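PDB 6HOX: binding domain (Hc) of Paraclostridial Mosquitocidal Protein 1 from Paraclostridium bifermentans, which forms the receptor-binding part of a botulinum-like neurotoxin specific for Anopheles mosquitoes, probably directing it to host nerve cells. Local coordinates for residues L46-G51 with S71-Q76; L65-N70 with F207-N212; R96-N101 with K215-R220; P305-K310 with Y436-D441. All blocks are in the same frame, centred on the assembly; numbering follows the deposited sequence.

In the fold
From the N terminus, contact 1 closes first, bringing 71-76 back beside 46-51 after a short loop of two further strands. Contact 2 starts inside that loop, at 65-70, and reaches 207-212, so the two cross; Phe207 also hydrogen-bonds to Ile73 of contact 1. Contact 3 starts within contact 2's span and ends beyond it, at 215-220, crossing it in turn, with Ser67 bonded to Gln217. All lie in the concanavalin-like N-terminal half, contact 1 in its three-stranded sheet, contact 3 in the large one, contact 2 between. Contact 4 follows separately and closes a long loop in the C-terminal half, yet its Asp441 makes salt bridges to Arg96 and Arg220 of contact 3, tying the halves together.

Contact 1: residues L46-G51 with S71-Q76; sequences LEVKTG and SSIIVQ
The carbonyl oxygen of Glu47 takes one N-H bond and a weaker CA-H contact from the neighbouring strand: Ile74 N donates to Glu47 O at 3.0 Å, and the CA-H of Ile73 approaches the same oxygen, with Ile73 CA 3.3 Å from Glu47 O. Glu47 N returns the bond to Ile74 O at 2.9 Å, which makes Glu47 and Ile74 an antiparallel hydrogen-bonded pair. Two residues on, past the non-hydrogen-bonded pair Val48-Ile73, Lys49 N meets Ser72 O at 3.0 Å. Where the chain leaves the strand, Ser71 OG adds a weak bond to Gly51 O; its stronger partner is the backbone N of Asn66.

The two faces of this pairing differ. On one, Leu46 lies alongside Val75, with CD2 of Leu46 3.9 Å from CG2 of Val75, and Val48 lies beside Ile73 with their CG2 methyls in contact. Ile73 reaches this neighbour because its CG2 stands anti to the backbone N. The other face carries Glu47 and Ile74, and near it the Lys49 chain passes Ser72, CD of Lys49 being 3.3 Å from OG of Ser72. Bends at chi3 (74°) and chi4 (65°) curl the lysine back toward Glu47 OE2, with which NZ makes only a long salt bridge.

Strand 46-48 is the edge of a three-stranded sheet completed by 205-207. Leu46 packs on Phe27 and Leu29, and Ile73 on Ile63, all of the larger sheet, as expected for a concanavalin-like sandwich. The backbone bonds thus set the register, while the aliphatic Leu46, Val48, Ile73 and Val75 share the face turned to the larger sheet and Glu47 shares the other with Ile74.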
# COMPACT_ATOMS: atom_id res chain seq x y z
N LEU A 46 -18.08 -21.59 -0.66
CA LEU A 46 -18.20 -20.24 -1.23
C LEU A 46 -19.04 -20.32 -2.50
O LEU A 46 -18.89 -21.26 -3.28
CB LEU A 46 -16.84 -19.68 -1.66
CG LEU A 46 -15.63 -19.98 -0.79
CD1 LEU A 46 -14.37 -19.53 -1.51
CD2 LEU A 46 -15.74 -19.29 0.55
N GLU A 47 -19.77 -19.25 -2.76
CA GLU A 47 -20.36 -19.03 -4.06
C GLU A 47 -19.75 -17.74 -4.63
O GLU A 47 -20.05 -16.65 -4.17
CB GLU A 47 -21.88 -18.98 -3.95
CG GLU A 47 -22.58 -19.01 -5.31
CD GLU A 47 -24.06 -18.66 -5.25
OE1 GLU A 47 -24.82 -19.47 -4.68
OE2 GLU A 47 -24.44 -17.55 -5.74
N VAL A 48 -18.88 -17.90 -5.62
CA VAL A 48 -18.23 -16.81 -6.29
C VAL A 48 -18.97 -16.56 -7.60
O VAL A 48 -18.96 -17.41 -8.49
CB VAL A 48 -16.75 -17.10 -6.56
CG1 VAL A 48 -16.08 -15.94 -7.28
CG2 VAL A 48 -16.01 -17.47 -5.30
N LYS A 49 -19.60 -15.39 -7.72
CA LYS A 49 -20.38 -15.08 -8.91
C LYS A 49 -19.45 -14.63 -10.04
O LYS A 49 -18.29 -14.28 -9.81
CB LYS A 49 -21.48 -14.08 -8.55
CG LYS A 49 -22.50 -14.60 -7.55
CD LYS A 49 -23.76 -13.75 -7.52
CE LYS A 49 -24.66 -13.95 -8.73
NZ LYS A 49 -25.21 -15.32 -8.78
N THR A 50 -19.97 -14.65 -11.28
CA THR A 50 -19.13 -14.52 -12.48
C THR A 50 -18.64 -13.08 -12.66
O THR A 50 -17.76 -12.86 -13.47
CB THR A 50 -19.85 -14.99 -13.76
OG1 THR A 50 -21.05 -14.24 -13.93
CG2 THR A 50 -20.17 -16.46 -13.70
N GLY A 51 -19.21 -12.13 -11.91
CA GLY A 51 -18.74 -10.74 -11.95
C GLY A 51 -17.47 -10.51 -11.14
O GLY A 51 -16.89 -9.44 -11.24
N SER A 71 -20.94 -9.24 -9.17
CA SER A 71 -19.64 -9.18 -8.54
C SER A 71 -19.81 -9.32 -7.02
O SER A 71 -19.75 -8.34 -6.28
CB SER A 71 -18.92 -7.91 -8.93
OG SER A 71 -17.51 -8.06 -8.77
N SER A 72 -20.01 -10.56 -6.57
CA SER A 72 -20.20 -10.84 -5.17
C SER A 72 -19.73 -12.26 -4.85
O SER A 72 -19.69 -13.12 -5.75
CB SER A 72 -21.64 -10.68 -4.78
OG SER A 72 -22.41 -11.73 -5.36
N ILE A 73 -19.37 -12.47 -3.57
CA ILE A 73 -19.06 -13.74 -2.98
C ILE A 73 -19.95 -13.91 -1.74
O ILE A 73 -20.03 -13.02 -0.88
CB ILE A 73 -17.57 -13.86 -2.60
CG1 ILE A 73 -16.65 -13.49 -3.76
CG2 ILE A 73 -17.23 -15.25 -2.07
CD1 ILE A 73 -15.20 -13.34 -3.35
N ILE A 74 -20.63 -15.06 -1.68
CA ILE A 74 -21.53 -15.43 -0.61
C ILE A 74 -20.94 -16.64 0.11
O ILE A 74 -20.61 -17.66 -0.49
CB ILE A 74 -22.92 -15.73 -1.19
CG1 ILE A 74 -23.40 -14.55 -2.05
CG2 ILE A 74 -23.90 -16.14 -0.09
CD1 ILE A 74 -24.89 -14.43 -2.23
N VAL A 75 -20.82 -16.51 1.43
CA VAL A 75 -20.27 -17.53 2.27
C VAL A 75 -21.34 -17.88 3.30
O VAL A 75 -21.69 -17.04 4.13
CB VAL A 75 -18.97 -17.05 2.94
CG1 VAL A 75 -18.31 -18.17 3.73
CG2 VAL A 75 -18.01 -16.45 1.91
N GLN A 76 -21.86 -19.11 3.22
CA GLN A 76 -22.72 -19.66 4.24
C GLN A 76 -21.87 -19.88 5.49
O GLN A 76 -20.76 -20.38 5.40
CB GLN A 76 -23.36 -20.99 3.80
CG GLN A 76 -24.31 -20.87 2.61
CD GLN A 76 -25.35 -19.79 2.77
OE1 GLN A 76 -26.07 -19.73 3.77
NE2 GLN A 76 -25.43 -18.92 1.77

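Contact 2: residues L65-N70 with F207-N212; sequences LNSNEN and FKLEGN
Lys208 NZ reaches Glu69 OE2 at 3.0 Å, coming from above the carboxylate plane, and Glu210 OE1 at 2.9 Å, likewise out of plane. One ammonium therefore sits between two carboxylates of like charge, probably easing their repulsion, and a water joins OE2 of Glu69 to OE2 of Glu210. The lysine arrives fully extended as far as CE, and the single bend at chi4 (-65°) turns NZ into place. NZ also donates to a second water, 2.9 Å away, which lies within bonding distance of Asn68 O and Leu209 O.

Deeper in, Asn212 ND2 gives a bond of 2.8 Å to Ser67 OG, which lies in the amide plane; CD1 of Leu209 packs against the same hydroxyl at 3.5 Å. Leu65 pushes CD1 against the backbone joining Phe207 to Lys208. Strand 61-66 of the large sheet runs into an inverse gamma turn centred on Ser67, while the other chain rounds a corner at Lys208 as it passes between sheets of the concanavalin-like sandwich. A further water links Leu209 N to Asn66 O.

Behind this shell, Ser67 OG bonds to Gln217 O, Asn212 ND2 to Asn214 O, and the Lys208 and Glu210 backbones pair with Leu114 and Asp113.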
# COMPACT_ATOMS: atom_id res chain seq x y z
N LEU A 65 -13.55 -6.83 -6.66
CA LEU A 65 -14.99 -6.62 -6.66
C LEU A 65 -15.32 -5.30 -7.35
O LEU A 65 -14.80 -4.27 -6.97
CB LEU A 65 -15.47 -6.57 -5.21
CG LEU A 65 -15.32 -7.86 -4.40
CD1 LEU A 65 -15.83 -7.67 -2.98
CD2 LEU A 65 -16.08 -9.00 -5.06
N ASN A 66 -16.23 -5.36 -8.33
CA ASN A 66 -16.69 -4.24 -9.14
C ASN A 66 -18.10 -3.85 -8.69
O ASN A 66 -18.72 -4.56 -7.92
CB ASN A 66 -16.66 -4.59 -10.64
CG ASN A 66 -15.25 -4.84 -11.13
OD1 ASN A 66 -14.32 -4.13 -10.73
ND2 ASN A 66 -15.07 -5.83 -11.98
N SER A 67 -18.60 -2.73 -9.22
CA SER A 67 -19.90 -2.19 -8.82
C SER A 67 -21.02 -2.74 -9.72
O SER A 67 -21.76 -1.97 -10.33
CB SER A 67 -19.88 -0.70 -8.82
OG SER A 67 -19.08 -0.22 -7.75
N ASN A 68 -21.12 -4.06 -9.84
CA ASN A 68 -22.25 -4.69 -10.54
C ASN A 68 -22.73 -5.90 -9.73
O ASN A 68 -22.00 -6.40 -8.86
CB ASN A 68 -21.91 -5.10 -11.97
CG ASN A 68 -20.84 -6.16 -12.01
OD1 ASN A 68 -21.13 -7.34 -11.76
ND2 ASN A 68 -19.61 -5.75 -12.27
N GLU A 69 -23.96 -6.34 -10.05
CA GLU A 69 -24.73 -7.29 -9.26
C GLU A 69 -24.10 -8.68 -9.31
O GLU A 69 -24.23 -9.44 -8.38
CB GLU A 69 -26.18 -7.35 -9.74
CG GLU A 69 -26.96 -6.11 -9.38
CD GLU A 69 -27.02 -5.90 -7.87
OE1 GLU A 69 -27.61 -6.75 -7.19
OE2 GLU A 69 -26.42 -4.92 -7.39
N ASN A 70 -23.35 -8.97 -10.36
CA ASN A 70 -22.72 -10.27 -10.51
C ASN A 70 -21.38 -10.35 -9.77
O ASN A 70 -20.75 -11.40 -9.78
CB ASN A 70 -22.56 -10.62 -11.98
CG ASN A 70 -23.80 -11.31 -12.48
OD1 ASN A 70 -24.37 -12.14 -11.77
ND2 ASN A 70 -24.24 -10.95 -13.67
N PHE A 207 -19.68 -10.64 0.40
CA PHE A 207 -18.61 -9.77 -0.07
C PHE A 207 -19.09 -9.10 -1.35
O PHE A 207 -19.23 -9.76 -2.38
CB PHE A 207 -17.33 -10.56 -0.33
CG PHE A 207 -16.75 -11.25 0.88
CD1 PHE A 207 -17.30 -12.42 1.37
CD2 PHE A 207 -15.65 -10.72 1.53
CE1 PHE A 207 -16.77 -13.04 2.48
CE2 PHE A 207 -15.14 -11.33 2.67
CZ PHE A 207 -15.70 -12.49 3.14
N LYS A 208 -19.38 -7.79 -1.27
CA LYS A 208 -20.02 -7.07 -2.36
C LYS A 208 -20.11 -5.58 -2.01
O LYS A 208 -20.49 -5.24 -0.88
CB LYS A 208 -21.46 -7.56 -2.55
CG LYS A 208 -22.17 -7.03 -3.78
CD LYS A 208 -23.61 -7.47 -3.85
CE LYS A 208 -24.26 -7.13 -5.17
NZ LYS A 208 -24.38 -5.66 -5.36
N LEU A 209 -19.81 -4.74 -3.01
CA LEU A 209 -20.10 -3.31 -2.94
C LEU A 209 -21.62 -3.12 -3.02
O LEU A 209 -22.22 -3.48 -4.03
CB LEU A 209 -19.42 -2.57 -4.10
CG LEU A 209 -17.93 -2.31 -3.92
CD1 LEU A 209 -17.28 -1.95 -5.24
CD2 LEU A 209 -17.71 -1.20 -2.90
N GLU A 210 -22.23 -2.60 -1.95
CA GLU A 210 -23.68 -2.41 -1.90
C GLU A 210 -23.99 -1.03 -1.34
O GLU A 210 -23.68 -0.77 -0.19
CB GLU A 210 -24.32 -3.51 -1.04
CG GLU A 210 -25.83 -3.57 -1.16
CD GLU A 210 -26.30 -3.90 -2.57
OE1 GLU A 210 -26.00 -5.01 -3.05
OE2 GLU A 210 -26.89 -3.03 -3.20
N GLY A 211 -24.66 -0.19 -2.14
CA GLY A 211 -25.16 1.11 -1.67
C GLY A 211 -24.44 2.30 -2.31
O GLY A 211 -24.87 3.43 -2.15
N ASN A 212 -23.35 2.03 -3.04
CA ASN A 212 -22.53 3.06 -3.67
C ASN A 212 -23.19 3.52 -4.99
O ASN A 212 -23.52 2.69 -5.83
CB ASN A 212 -21.10 2.57 -3.88
CG ASN A 212 -21.01 1.32 -4.71
OD1 ASN A 212 -21.63 0.30 -4.39
ND2 ASN A 212 -20.25 1.39 -5.80
O HOH W 1 -19.26 -5.84 -5.62
O HOH W 2 -21.92 -4.62 -6.45
O HOH W 3 -27.03 -2.74 -5.72

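Contact 3: residues R96-N101 with K215-R220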
# COMPACT_ATOMS: atom_id res chain seq x y z
N ARG A 96 -7.24 -2.79 -0.96
CA ARG A 96 -6.77 -1.70 -1.78
C ARG A 96 -8.00 -1.00 -2.35
O ARG A 96 -8.71 -1.58 -3.18
CB ARG A 96 -5.84 -2.22 -2.88
CG ARG A 96 -5.06 -1.12 -3.60
CD ARG A 96 -4.17 -1.70 -4.68
NE ARG A 96 -3.49 -0.68 -5.47
CZ ARG A 96 -2.74 -0.93 -6.54
NH1 ARG A 96 -2.72 -2.15 -7.05
NH2 ARG A 96 -2.04 0.03 -7.11
N VAL A 97 -8.25 0.21 -1.85
CA VAL A 97 -9.34 1.06 -2.23
C VAL A 97 -8.83 2.18 -3.11
O VAL A 97 -7.86 2.85 -2.73
CB VAL A 97 -10.02 1.65 -0.99
CG1 VAL A 97 -11.18 2.56 -1.36
CG2 VAL A 97 -10.45 0.55 -0.02
N PRO A 98 -9.47 2.48 -4.27
CA PRO A 98 -8.99 3.52 -5.18
C PRO A 98 -8.83 4.87 -4.47
O PRO A 98 -9.57 5.18 -3.54
CB PRO A 98 -10.06 3.57 -6.28
CG PRO A 98 -10.60 2.16 -6.28
CD PRO A 98 -10.67 1.81 -4.81
N ARG A 99 -7.87 5.66 -4.93
CA ARG A 99 -7.62 6.98 -4.41
C ARG A 99 -8.85 7.86 -4.62
O ARG A 99 -9.41 7.94 -5.71
CB ARG A 99 -6.43 7.68 -5.07
CG ARG A 99 -5.93 8.85 -4.24
CD ARG A 99 -5.47 9.99 -5.11
NE ARG A 99 -6.59 10.57 -5.82
CZ ARG A 99 -6.66 10.69 -7.13
NH1 ARG A 99 -5.63 10.35 -7.88
NH2 ARG A 99 -7.77 11.13 -7.70
N LEU A 100 -9.22 8.52 -3.53
CA LEU A 100 -10.31 9.45 -3.49
C LEU A 100 -10.36 10.33 -4.74
O LEU A 100 -9.39 11.04 -5.05
CB LEU A 100 -10.10 10.33 -2.26
CG LEU A 100 -11.30 11.21 -1.93
CD1 LEU A 100 -12.50 10.35 -1.56
CD2 LEU A 100 -10.94 12.20 -0.82
N ASN A 101 -11.50 10.33 -5.41
CA ASN A 101 -11.67 11.04 -6.66
C ASN A 101 -13.05 11.71 -6.66
O ASN A 101 -13.86 11.48 -5.75
CB ASN A 101 -11.44 10.11 -7.85
CG ASN A 101 -12.34 8.89 -7.84
OD1 ASN A 101 -13.45 8.96 -8.36
ND2 ASN A 101 -11.87 7.78 -7.27
N LYS A 215 -20.46 3.95 -9.53
CA LYS A 215 -20.39 2.60 -10.07
C LYS A 215 -19.04 2.34 -10.75
O LYS A 215 -18.83 1.27 -11.29
CB LYS A 215 -21.53 2.38 -11.06
CG LYS A 215 -22.93 2.51 -10.46
CD LYS A 215 -23.18 1.67 -9.23
CE LYS A 215 -24.65 1.50 -8.93
NZ LYS A 215 -24.86 0.93 -7.57
N ASN A 216 -18.15 3.33 -10.75
CA ASN A 216 -16.78 3.12 -11.17
C ASN A 216 -15.97 2.53 -10.00
O ASN A 216 -14.87 2.07 -10.21
CB ASN A 216 -16.18 4.41 -11.71
CG ASN A 216 -16.89 4.87 -12.97
OD1 ASN A 216 -17.00 4.12 -13.93
ND2 ASN A 216 -17.41 6.09 -12.96
N GLN A 217 -16.52 2.54 -8.78
CA GLN A 217 -15.81 2.01 -7.62
C GLN A 217 -15.55 0.52 -7.80
O GLN A 217 -16.38 -0.24 -8.33
CB GLN A 217 -16.58 2.27 -6.33
CG GLN A 217 -15.81 1.95 -5.05
CD GLN A 217 -14.53 2.73 -4.88
OE1 GLN A 217 -13.64 2.71 -5.73
NE2 GLN A 217 -14.39 3.37 -3.73
N PHE A 218 -14.36 0.11 -7.36
CA PHE A 218 -13.94 -1.28 -7.33
C PHE A 218 -12.95 -1.44 -6.18
O PHE A 218 -12.23 -0.51 -5.82
CB PHE A 218 -13.34 -1.70 -8.68
CG PHE A 218 -12.00 -1.07 -9.02
CD1 PHE A 218 -11.93 0.21 -9.55
CD2 PHE A 218 -10.82 -1.75 -8.80
CE1 PHE A 218 -10.70 0.78 -9.86
CE2 PHE A 218 -9.59 -1.20 -9.13
CZ PHE A 218 -9.53 0.08 -9.64
N ILE A 219 -12.92 -2.63 -5.60
CA ILE A 219 -12.06 -2.88 -4.46
C ILE A 219 -11.26 -4.14 -4.74
O ILE A 219 -11.77 -5.08 -5.33
CB ILE A 219 -12.89 -3.02 -3.17
CG1 ILE A 219 -13.76 -1.79 -2.92
CG2 ILE A 219 -12.01 -3.36 -1.99
CD1 ILE A 219 -12.99 -0.56 -2.54
N ARG A 220 -10.00 -4.16 -4.29
CA ARG A 220 -9.21 -5.37 -4.30
C ARG A 220 -9.03 -5.82 -2.85
O ARG A 220 -8.75 -5.00 -1.95
CB ARG A 220 -7.92 -5.13 -5.09
CG ARG A 220 -8.18 -4.99 -6.58
CD ARG A 220 -7.08 -4.30 -7.36
NE ARG A 220 -7.04 -2.88 -7.13
CZ ARG A 220 -6.25 -2.03 -7.78
NH1 ARG A 220 -5.45 -2.49 -8.74
NH2 ARG A 220 -6.28 -0.74 -7.49
O HOH W 4 -8.87 -1.23 -5.95
O HOH W 5 -12.27 5.61 -3.38
O HOH W 6 -13.45 5.28 -6.65
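Arg96 and Arg220 are packed flat together: their guanidinium planes differ by only 8° and their centres lie 3.9 Å apart. Their backbones form an antiparallel hydrogen-bonded pair, Arg96 N to Arg220 O at 2.9 Å and Arg220 N to Arg96 O at 3.1 Å. Arg96 runs out extended, whereas a bend at chi3 (-74°) folds Arg220 back over it. A water accepts from Arg220 NE and donates to Arg96 O. Both cations gather at the carboxylate of Asp441, which probably makes their stacking tolerable; Arg96 NE also bonds to Asn164 O, and Phe218 CE2 approaches the opposite face of the Arg220 guanidinium. Pro98 sets CG over the face of the Phe218 ring, 4.0 Å from its centroid, a CH-pi contact. Val97 CG2 lies 3.7 Å from Ile219 CD1.

The Gln217 end is looser, bridged mainly through water. One water accepts from Gln217 NE2 and lies 2.7 Å from Pro98 O; another accepts from Asn101 ND2 and lies 2.7 Å from Gln217 OE1. Tyr112 OH also holds NE2.

At this end strand 218-227 pairs with 89-96, whose last residue is Arg96, and with 61-66, where Leu65 bonds to the Ile219 backbone and Arg64 faces the Phe218 ring in a cation-pi contact.

Contact 4: residues P305-K310 with Y436-D441; sequences PYLYHK and YFVSED
Tyr308, Glu440 and Val438 bury most of the surface where a loop of the C-terminal beta-trefoil half meets the end of strand 435-438. The Glu440 and Tyr308 side chains cross at about a right angle, with CG over one face of the ring, 4.1 Å from the ring centroid, in a CH-pi contact. The Glu440 carboxylate is stacked on the ring, the planes 26° apart. With CG anti to the backbone N (chi1 -175°) and the chain extended beyond it, Glu440 carries its acid across the tyrosine to Lys310. There NZ bonds to OE2 at 2.9 Å on the syn lone pair of that oxygen, and more weakly to OE1, so the ammonium engages both oxygens of this exposed carboxylate.

Val438 works on the buried side. Its CG1 lies 4.0 Å from Leu307 CD1 and also comes up to the edge of the Tyr308 ring near CE1, while Ile266 of strand 263-267 packs against Val438 and Leu307 alike. Nearby, the backbone nitrogens of Tyr308 and His309 both bond to Glu446 OE2 at the C terminus. The phenol is held at its tip as well: Tyr308 OH bonds to Trp444 O, and it accepts Asp441 N at 3.0 Å with an N-H...O angle of 168°.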
# COMPACT_ATOMS: atom_id res chain seq x y z
N PRO A 305 -1.01 15.01 -4.66
CA PRO A 305 0.20 15.11 -5.48
C PRO A 305 -0.00 14.36 -6.80
O PRO A 305 -0.63 13.29 -6.82
CB PRO A 305 1.27 14.41 -4.64
CG PRO A 305 0.47 13.37 -3.88
CD PRO A 305 -0.84 14.07 -3.55
N TYR A 306 0.53 14.94 -7.87
CA TYR A 306 0.66 14.23 -9.11
C TYR A 306 1.74 13.15 -8.95
O TYR A 306 2.78 13.42 -8.38
CB TYR A 306 1.05 15.18 -10.25
CG TYR A 306 -0.08 15.98 -10.83
CD1 TYR A 306 -0.88 15.47 -11.83
CD2 TYR A 306 -0.33 17.27 -10.38
CE1 TYR A 306 -1.93 16.20 -12.35
CE2 TYR A 306 -1.36 18.03 -10.91
CZ TYR A 306 -2.17 17.49 -11.90
OH TYR A 306 -3.21 18.21 -12.40
N LEU A 307 1.48 11.95 -9.50
CA LEU A 307 2.47 10.87 -9.55
C LEU A 307 2.92 10.59 -10.98
O LEU A 307 4.04 10.13 -11.18
CB LEU A 307 1.89 9.59 -8.95
CG LEU A 307 1.34 9.67 -7.53
CD1 LEU A 307 0.81 8.33 -7.10
CD2 LEU A 307 2.38 10.17 -6.56
N TYR A 308 2.02 10.78 -11.96
CA TYR A 308 2.28 10.38 -13.35
C TYR A 308 2.76 11.59 -14.20
O TYR A 308 3.54 11.40 -15.14
CB TYR A 308 1.03 9.78 -14.01
CG TYR A 308 0.26 8.70 -13.27
CD1 TYR A 308 0.85 7.83 -12.35
CD2 TYR A 308 -1.09 8.52 -13.54
CE1 TYR A 308 0.11 6.85 -11.70
CE2 TYR A 308 -1.84 7.54 -12.91
CZ TYR A 308 -1.24 6.68 -12.00
OH TYR A 308 -2.00 5.72 -11.40
N HIS A 309 2.26 12.79 -13.89
CA HIS A 309 2.59 14.08 -14.58
C HIS A 309 2.42 13.95 -16.10
O HIS A 309 3.31 14.32 -16.87
CB HIS A 309 4.01 14.54 -14.23
CG HIS A 309 4.28 14.59 -12.76
ND1 HIS A 309 3.90 15.66 -11.99
CD2 HIS A 309 4.86 13.70 -11.93
CE1 HIS A 309 4.26 15.44 -10.74
NE2 HIS A 309 4.84 14.23 -10.67
N LYS A 310 1.27 13.43 -16.53
CA LYS A 310 1.00 13.21 -17.95
C LYS A 310 1.00 14.56 -18.67
O LYS A 310 0.58 15.57 -18.12
CB LYS A 310 -0.30 12.42 -18.12
CG LYS A 310 -0.23 11.02 -17.52
CD LYS A 310 -1.22 10.04 -18.10
CE LYS A 310 -0.64 8.66 -18.29
NZ LYS A 310 -1.64 7.73 -18.84
N TYR A 436 10.62 5.99 -3.75
CA TYR A 436 9.51 5.20 -4.20
C TYR A 436 9.57 5.00 -5.71
O TYR A 436 9.99 5.90 -6.48
CB TYR A 436 8.16 5.88 -3.92
CG TYR A 436 7.77 6.06 -2.48
CD1 TYR A 436 7.21 5.04 -1.73
CD2 TYR A 436 7.86 7.31 -1.89
CE1 TYR A 436 6.77 5.24 -0.43
CE2 TYR A 436 7.47 7.52 -0.58
CZ TYR A 436 6.92 6.49 0.16
OH TYR A 436 6.53 6.73 1.45
N PHE A 437 9.06 3.84 -6.15
CA PHE A 437 8.80 3.57 -7.54
C PHE A 437 7.29 3.35 -7.73
O PHE A 437 6.70 2.51 -7.06
CB PHE A 437 9.63 2.37 -7.99
CG PHE A 437 11.11 2.62 -7.95
CD1 PHE A 437 11.75 3.26 -9.00
CD2 PHE A 437 11.86 2.26 -6.84
CE1 PHE A 437 13.12 3.51 -8.94
CE2 PHE A 437 13.23 2.49 -6.79
CZ PHE A 437 13.86 3.11 -7.85
N VAL A 438 6.68 4.11 -8.66
CA VAL A 438 5.24 4.11 -8.93
C VAL A 438 4.99 3.70 -10.38
O VAL A 438 5.59 4.26 -11.28
CB VAL A 438 4.61 5.51 -8.72
CG1 VAL A 438 3.08 5.42 -8.74
CG2 VAL A 438 5.07 6.19 -7.45
N SER A 439 4.01 2.81 -10.58
CA SER A 439 3.47 2.40 -11.86
C SER A 439 2.02 2.90 -11.94
O SER A 439 1.35 3.01 -10.90
CB SER A 439 3.53 0.89 -12.00
OG SER A 439 3.05 0.26 -10.80
N GLU A 440 1.55 3.22 -13.15
CA GLU A 440 0.17 3.63 -13.38
C GLU A 440 -0.77 2.48 -12.97
O GLU A 440 -0.50 1.32 -13.25
CB GLU A 440 0.01 4.02 -14.85
CG GLU A 440 -1.36 4.57 -15.19
CD GLU A 440 -1.39 5.57 -16.34
OE1 GLU A 440 -0.32 5.81 -16.96
OE2 GLU A 440 -2.50 6.12 -16.61
N ASP A 441 -1.87 2.83 -12.31
CA ASP A 441 -2.88 1.88 -11.87
C ASP A 441 -4.26 2.54 -12.02
O ASP A 441 -4.44 3.72 -11.77
CB ASP A 441 -2.65 1.44 -10.41
CG ASP A 441 -3.68 0.45 -9.88
OD1 ASP A 441 -3.58 -0.73 -10.24
OD2 ASP A 441 -4.58 0.87 -9.13